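Local coordinates for protein glutathione S-transferase (PDB 4IKH) that probably acts as a glutathione transferase, joining glutathione to electrophilic substrates, and binds two glutathione molecules per subunit, at residues E116-W120 / W175-E179; Q134-N139 / P151-V156. All blocks are in the same frame, centred on the assembly; numbering follows the deposited sequence.

Contact 1. Residues E116-W120 / W175-E179; sequences ETIQW and WIMGE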
loop_
_atom_site.group_PDB
_atom_site.type_symbol
_atom_site.label_atom_id
_atom_site.label_comp_id
_atom_site.label_asym_id
_atom_site.label_seq_id
_atom_site.Cartn_x
_atom_site.Cartn_y
_atom_site.Cartn_z
ATOM N N GLU A 116 -2.091 11.164 9.011
ATOM C CA GLU A 116 -0.883 10.552 9.548
ATOM C C GLU A 116 -1.081 9.069 9.822
ATOM O O GLU A 116 -0.151 8.277 9.673
ATOM C CB GLU A 116 -0.440 11.272 10.821
ATOM C CG GLU A 116 0.106 12.656 10.538
ATOM C CD GLU A 116 0.244 13.500 11.782
ATOM O OE1 GLU A 116 -0.218 13.062 12.861
ATOM O OE2 GLU A 116 0.810 14.605 11.669
ATOM N N THR A 117 -2.283 8.687 10.236
ATOM C CA THR A 117 -2.573 7.265 10.412
ATOM C C THR A 117 -2.560 6.535 9.061
ATOM O O THR A 117 -1.953 5.468 8.932
ATOM C CB THR A 117 -3.918 7.052 11.106
ATOM O OG1 THR A 117 -3.958 7.830 12.307
ATOM C CG2 THR A 117 -4.103 5.589 11.459
ATOM N N ILE A 118 -3.228 7.104 8.053
ATOM C CA ILE A 118 -3.225 6.502 6.722
ATOM C C ILE A 118 -1.791 6.443 6.196
ATOM O O ILE A 118 -1.396 5.481 5.537
ATOM C CB ILE A 118 -4.167 7.272 5.738
ATOM C CG1 ILE A 118 -5.616 7.170 6.217
ATOM C CG2 ILE A 118 -4.067 6.704 4.317
ATOM C CD1 ILE A 118 -6.546 8.173 5.585
ATOM N N GLN A 119 -1.009 7.476 6.503
ATOM C CA GLN A 119 0.404 7.532 6.101
ATOM C C GLN A 119 1.213 6.341 6.623
ATOM O O GLN A 119 2.022 5.748 5.890
ATOM C CB GLN A 119 1.019 8.844 6.614
ATOM C CG GLN A 119 2.536 8.836 6.775
ATOM C CD GLN A 119 3.047 10.089 7.483
ATOM O OE1 GLN A 119 3.350 11.095 6.844
ATOM N NE2 GLN A 119 3.161 10.020 8.815
ATOM N N TRP A 120 1.008 5.995 7.892
ATOM C CA TRP A 120 1.704 4.844 8.469
ATOM C C TRP A 120 1.109 3.540 7.946
ATOM O O TRP A 120 1.819 2.545 7.804
ATOM C CB TRP A 120 1.717 4.911 10.013
ATOM C CG TRP A 120 2.725 5.925 10.477
ATOM C CD1 TRP A 120 2.477 7.167 10.976
ATOM C CD2 TRP A 120 4.148 5.807 10.377
ATOM N NE1 TRP A 120 3.665 7.816 11.234
ATOM C CE2 TRP A 120 4.703 7.005 10.860
ATOM C CE3 TRP A 120 5.006 4.800 9.929
ATOM C CZ2 TRP A 120 6.079 7.222 10.911
ATOM C CZ3 TRP A 120 6.374 5.014 9.986
ATOM C CH2 TRP A 120 6.896 6.215 10.471
ATOM N N TRP A 175 1.878 3.667 20.944
ATOM C CA TRP A 175 1.585 2.989 19.678
ATOM C C TRP A 175 2.083 3.858 18.531
ATOM O O TRP A 175 2.599 4.950 18.757
ATOM C CB TRP A 175 0.075 2.785 19.508
ATOM C CG TRP A 175 -0.580 2.010 20.627
ATOM C CD1 TRP A 175 -1.284 2.521 21.684
ATOM C CD2 TRP A 175 -0.606 0.588 20.778
ATOM N NE1 TRP A 175 -1.736 1.496 22.491
ATOM C CE2 TRP A 175 -1.335 0.301 21.953
ATOM C CE3 TRP A 175 -0.086 -0.476 20.028
ATOM C CZ2 TRP A 175 -1.545 -1.008 22.401
ATOM C CZ3 TRP A 175 -0.291 -1.769 20.475
ATOM C CH2 TRP A 175 -1.019 -2.025 21.646
ATOM N N ILE A 176 1.902 3.389 17.299
ATOM C CA ILE A 176 2.343 4.140 16.126
ATOM C C ILE A 176 1.855 5.594 16.120
ATOM O O ILE A 176 2.637 6.509 15.849
ATOM C CB ILE A 176 1.938 3.412 14.813
ATOM C CG1 ILE A 176 2.713 2.089 14.696
ATOM C CG2 ILE A 176 2.175 4.320 13.608
ATOM C CD1 ILE A 176 2.245 1.132 13.585
HETATM N N MSE A 177 0.575 5.812 16.417
HETATM C CA MSE A 177 0.043 7.174 16.485
HETATM C C MSE A 177 0.153 7.791 17.891
HETATM O O MSE A 177 -0.673 8.628 18.295
HETATM C CB MSE A 177 -1.408 7.214 16.004
HETATM C CG MSE A 177 -1.540 6.970 14.491
HETATM SE SE MSE A 177 -0.409 8.238 13.511
HETATM C CE MSE A 177 -1.122 9.889 14.270
ATOM N N GLY A 178 1.177 7.386 18.632
ATOM C CA GLY A 178 1.372 7.905 19.977
ATOM C C GLY A 178 0.473 7.227 20.989
ATOM O O GLY A 178 0.594 6.016 21.235
ATOM N N GLU A 179 -0.441 7.999 21.568
ATOM C CA GLU A 179 -1.251 7.498 22.671
ATOM C C GLU A 179 -2.371 6.555 22.221
ATOM O O GLU A 179 -2.699 5.592 22.913
ATOM C CB GLU A 179 -1.794 8.670 23.489
ATOM C CG GLU A 179 -0.704 9.682 23.846
ATOM C CD GLU A 179 -0.798 10.182 25.274
ATOM O OE1 GLU A 179 -1.630 11.077 25.533
ATOM O OE2 GLU A 179 -0.034 9.689 26.134
#
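Trp120 and Ile176 make the CH-pi part of this contact. The methyl CG2 of Ile176 stands over one face of the indole, 4.0 Å from the centroid of the five-membered ring and 28° off its normal, and its closest ring atom is Trp120 CG at 3.6 Å. With CG2 anti to the backbone N, this shorter branch and not CG1 meets the indole.

The selenium of Met177, a selenomethionine, adds a Met-aromatic contact with the same indole. SE lies 4.0 Å from Trp120 CD1 and approaches the ring obliquely.

Van der Waals packing completes the join. Met177 is bent at both outer torsions (chi2 -54°, chi3 -55°), so the chain folds back on itself and runs along the helix from Thr117 to Glu116. Its CG lies 3.4 Å from Thr117 OG1, and its methyl CE reaches Glu116 OE1 at 3.6 Å, the two side chains crossing at about a right angle. The Thr117 hydroxyl makes its hydrogen bond inside its own helix, to Ala113 O, so toward Met177 it acts as a packing surface.

A type I beta turn from Trp175 to Gly178 sets up the geometry: Ile176 and Met177 are its two central residues and both face the helix. Gly178 N to Trp175 O (2.8 Å) closes the turn, and Trp175 N to Gly178 O (2.7 Å) pairs the same two residues a second time. The turn lies between helices 150-170 and 183-196 and is tied to both, Ile176 O to His169 and Ile176 N to Asp185. Asp185 ends the sequence Thr182-Ile183-Ala184-Asp185, which fits the sequence of the N-capping box known from glutathione transferases. Helix 111-140 also meets the second subunit, where Phe90 sets its ring edge-to-face with Trp120.

Contact 2. Residues Q134-N139 / P151-V156; sequences QVGFFN and PLERYV. With GSH (glutathione), chain D.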
loop_
_atom_site.group_PDB
_atom_site.type_symbol
_atom_site.label_atom_id
_atom_site.label_comp_id
_atom_site.label_asym_id
_atom_site.label_seq_id
_atom_site.Cartn_x
_atom_site.Cartn_y
_atom_site.Cartn_z
ATOM N N GLN A 134 9.178 -10.820 0.854
ATOM C CA GLN A 134 10.334 -11.280 0.095
ATOM C C GLN A 134 11.341 -12.007 1.004
ATOM O O GLN A 134 11.996 -12.964 0.573
ATOM C CB GLN A 134 11.007 -10.121 -0.638
ATOM C CG GLN A 134 10.090 -9.385 -1.627
ATOM C CD GLN A 134 9.053 -10.299 -2.252
ATOM O OE1 GLN A 134 7.864 -10.201 -1.943
ATOM N NE2 GLN A 134 9.498 -11.207 -3.119
ATOM N N VAL A 135 11.469 -11.570 2.256
ATOM C CA VAL A 135 12.357 -12.267 3.187
ATOM C C VAL A 135 11.853 -13.698 3.381
ATOM O O VAL A 135 12.643 -14.654 3.419
ATOM C CB VAL A 135 12.454 -11.566 4.568
ATOM C CG1 VAL A 135 13.294 -12.392 5.514
ATOM C CG2 VAL A 135 13.055 -10.190 4.432
ATOM N N GLY A 136 10.533 -13.847 3.496
ATOM C CA GLY A 136 9.932 -15.165 3.625
ATOM C C GLY A 136 10.205 -16.080 2.434
ATOM O O GLY A 136 10.481 -17.272 2.606
ATOM N N PHE A 137 10.136 -15.538 1.224
ATOM C CA PHE A 137 10.426 -16.355 0.054
ATOM C C PHE A 137 11.867 -16.859 0.092
ATOM O O PHE A 137 12.124 -18.053 -0.089
ATOM C CB PHE A 137 10.165 -15.592 -1.249
ATOM C CG PHE A 137 10.497 -16.392 -2.494
ATOM C CD1 PHE A 137 9.634 -17.374 -2.953
ATOM C CD2 PHE A 137 11.682 -16.169 -3.188
ATOM C CE1 PHE A 137 9.938 -18.120 -4.100
ATOM C CE2 PHE A 137 11.994 -16.908 -4.331
ATOM C CZ PHE A 137 11.124 -17.884 -4.782
ATOM N N PHE A 138 12.807 -15.957 0.355
ATOM C CA PHE A 138 14.224 -16.313 0.302
ATOM C C PHE A 138 14.801 -17.011 1.539
ATOM O O PHE A 138 15.951 -17.452 1.511
ATOM C CB PHE A 138 15.069 -15.091 -0.071
ATOM C CG PHE A 138 14.883 -14.657 -1.494
ATOM C CD1 PHE A 138 15.360 -15.446 -2.537
ATOM C CD2 PHE A 138 14.208 -13.485 -1.799
ATOM C CE1 PHE A 138 15.174 -15.063 -3.863
ATOM C CE2 PHE A 138 14.023 -13.095 -3.119
ATOM C CZ PHE A 138 14.511 -13.885 -4.153
ATOM N N ASN A 139 14.011 -17.132 2.603
ATOM C CA ASN A 139 14.489 -17.758 3.838
ATOM C C ASN A 139 13.654 -18.963 4.277
ATOM O O ASN A 139 14.131 -19.825 5.014
ATOM C CB ASN A 139 14.541 -16.725 4.973
ATOM C CG ASN A 139 15.326 -17.217 6.175
ATOM O OD1 ASN A 139 16.534 -17.429 6.085
ATOM N ND2 ASN A 139 14.647 -17.387 7.311
ATOM N N PRO A 151 20.142 -11.928 -3.195
ATOM C CA PRO A 151 18.729 -11.541 -3.061
ATOM C C PRO A 151 18.252 -11.546 -1.602
ATOM O O PRO A 151 17.730 -10.526 -1.150
ATOM C CB PRO A 151 17.992 -12.611 -3.876
ATOM C CG PRO A 151 18.976 -13.006 -4.927
ATOM C CD PRO A 151 20.319 -12.973 -4.223
ATOM N N LEU A 152 18.426 -12.662 -0.894
ATOM C CA LEU A 152 18.118 -12.735 0.539
ATOM C C LEU A 152 18.678 -11.534 1.315
ATOM O O LEU A 152 17.952 -10.881 2.065
ATOM C CB LEU A 152 18.636 -14.047 1.148
ATOM C CG LEU A 152 18.443 -14.214 2.663
ATOM C CD1 LEU A 152 16.966 -14.277 3.035
ATOM C CD2 LEU A 152 19.190 -15.437 3.198
ATOM N N GLU A 153 19.958 -11.232 1.111
ATOM C CA GLU A 153 20.616 -10.107 1.775
ATOM C C GLU A 153 19.992 -8.753 1.443
ATOM O O GLU A 153 19.942 -7.866 2.296
ATOM C CB GLU A 153 22.106 -10.087 1.421
ATOM C CG GLU A 153 22.949 -11.028 2.278
ATOM C CD GLU A 153 24.327 -11.289 1.696
ATOM O OE1 GLU A 153 24.712 -10.601 0.723
ATOM O OE2 GLU A 153 25.023 -12.191 2.213
ATOM N N ARG A 154 19.549 -8.592 0.199
ATOM C CA ARG A 154 18.894 -7.359 -0.238
ATOM C C ARG A 154 17.622 -7.106 0.568
ATOM O O ARG A 154 17.368 -5.980 1.023
ATOM C CB ARG A 154 18.547 -7.450 -1.734
ATOM C CG ARG A 154 17.519 -6.428 -2.209
ATOM C CD ARG A 154 17.408 -6.403 -3.740
ATOM N NE ARG A 154 16.258 -5.623 -4.202
ATOM C CZ ARG A 154 16.244 -4.295 -4.301
ATOM N NH1 ARG A 154 17.317 -3.584 -3.968
ATOM N NH2 ARG A 154 15.156 -3.670 -4.736
ATOM N N TYR A 155 16.821 -8.155 0.739
ATOM C CA TYR A 155 15.541 -8.029 1.435
ATOM C C TYR A 155 15.657 -8.075 2.969
ATOM O O TYR A 155 14.833 -7.493 3.669
ATOM C CB TYR A 155 14.551 -9.058 0.894
ATOM C CG TYR A 155 14.321 -8.829 -0.584
ATOM C CD1 TYR A 155 13.665 -7.686 -1.022
ATOM C CD2 TYR A 155 14.804 -9.717 -1.541
ATOM C CE1 TYR A 155 13.465 -7.437 -2.364
ATOM C CE2 TYR A 155 14.609 -9.474 -2.904
ATOM C CZ TYR A 155 13.940 -8.330 -3.299
ATOM O OH TYR A 155 13.739 -8.048 -4.626
ATOM N N VAL A 156 16.674 -8.761 3.480
ATOM C CA VAL A 156 16.979 -8.700 4.909
ATOM C C VAL A 156 17.385 -7.274 5.256
ATOM O O VAL A 156 16.864 -6.678 6.205
ATOM C CB VAL A 156 18.083 -9.697 5.276
ATOM C CG1 VAL A 156 18.677 -9.402 6.680
ATOM C CG2 VAL A 156 17.530 -11.106 5.208
HETATM N N1 GSH D . 17.644 1.957 -3.722
HETATM C CA1 GSH D . 16.501 1.330 -3.172
HETATM C C1 GSH D . 16.312 -0.030 -3.769
HETATM O O11 GSH D . 17.281 -0.622 -4.333
HETATM O O12 GSH D . 15.178 -0.596 -3.708
HETATM C CB1 GSH D . 15.308 2.175 -3.466
HETATM C CG1 GSH D . 15.123 2.378 -4.976
HETATM C CD1 GSH D . 13.683 2.815 -5.138
HETATM O OE1 GSH D . 13.198 3.513 -4.272
HETATM N N2 GSH D . 12.874 2.391 -6.287
HETATM C CA2 GSH D . 11.506 2.818 -6.385
HETATM C C2 GSH D . 10.587 1.691 -5.928
HETATM O O2 GSH D . 10.870 0.511 -6.199
HETATM C CB2 GSH D . 11.176 3.183 -7.797
HETATM S SG2 GSH D . 12.115 4.587 -8.328
HETATM N N3 GSH D . 9.363 1.943 -5.173
HETATM C CA3 GSH D . 8.534 0.804 -4.776
HETATM C C3 GSH D . 7.113 1.195 -4.490
HETATM O O31 GSH D . 6.614 2.245 -4.961
HETATM O O32 GSH D . 6.392 0.469 -3.769
#
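The Phe138 ring lies between Pro151 on one face and Phe137 on the other. Pro151 CB sits 3.8 Å from the ring centroid, 18° off the normal, and Leu152 N is over the same face; across the ring, Phe137 CD2 lies above the centre. On Tyr155, Gln134 CB makes a CH-pi contact with one face, 3.7 Å from the centroid, while the CG of Arg154 covers the opposite face. The two ring planes are nearly parallel, 3° apart, but stepped in height, and the rings meet rim to rim, CE2 of Phe138 being 3.7 Å from CE2 of Tyr155. At the edge of the Arg154 guanidinium, in its plane, lies glutathione O11.

Aliphatic groups pack beside the stems of the two aromatic side chains. Leu152 CD1 packs on Phe138 CB at 3.7 Å and also touches Asn139 CB. Val135 has CG1 anti to its backbone N (chi1 175°), which turns CG2 onto the backbone of the facing helix, 3.3 Å from Tyr155 O.

Arg154 points away from this seam on a chain extended from CG to NE and grips a glutathione carboxylate with two bonds. NH1 donates to O11 at 3.0 Å, nearly straight, and NH2 to O12 at 3.2 Å, more bent. Asn32 of the second subunit binds the same glutathione, so the ligand bridges the dimer.

Helices 111-140 and 150-170 run roughly antiparallel here, their local axes 8.8 Å apart, within the all-helical C-terminal domain of the glutathione transferase fold. Asn139 ND2 bonds to Tyr199 O beyond helix 183-196. The Tyr155 hydroxyl is hydrogen-bonded to Gln134 of the second subunit; Phe137 pairs by cation-pi with Arg154 of the second subunit, and Arg154 with Phe137 of that subunit.

In the fold
Contacts 1 and 2 both use helix 111-140, at places far enough apart that their nearest atoms are about 16 Å from each other. Contact 2 is nested within the chain loop that contact 1 closes. Both are largely buried, and both reach the second subunit. Contact 1 sets a turn against the helix and relies on one indole, a methyl and a selenium, away from the glutathione sites. Contact 2 pairs two helices, with a broader seam of aromatic and aliphatic groups, and adds a charged arm that binds glutathione. The dimer thus meets an edge-to-face ring pair and a side-chain-to-backbone hydrogen bond near contact 1, but cation-pi pairs, a tyrosine hydroxyl bond and a shared glutathione near contact 2.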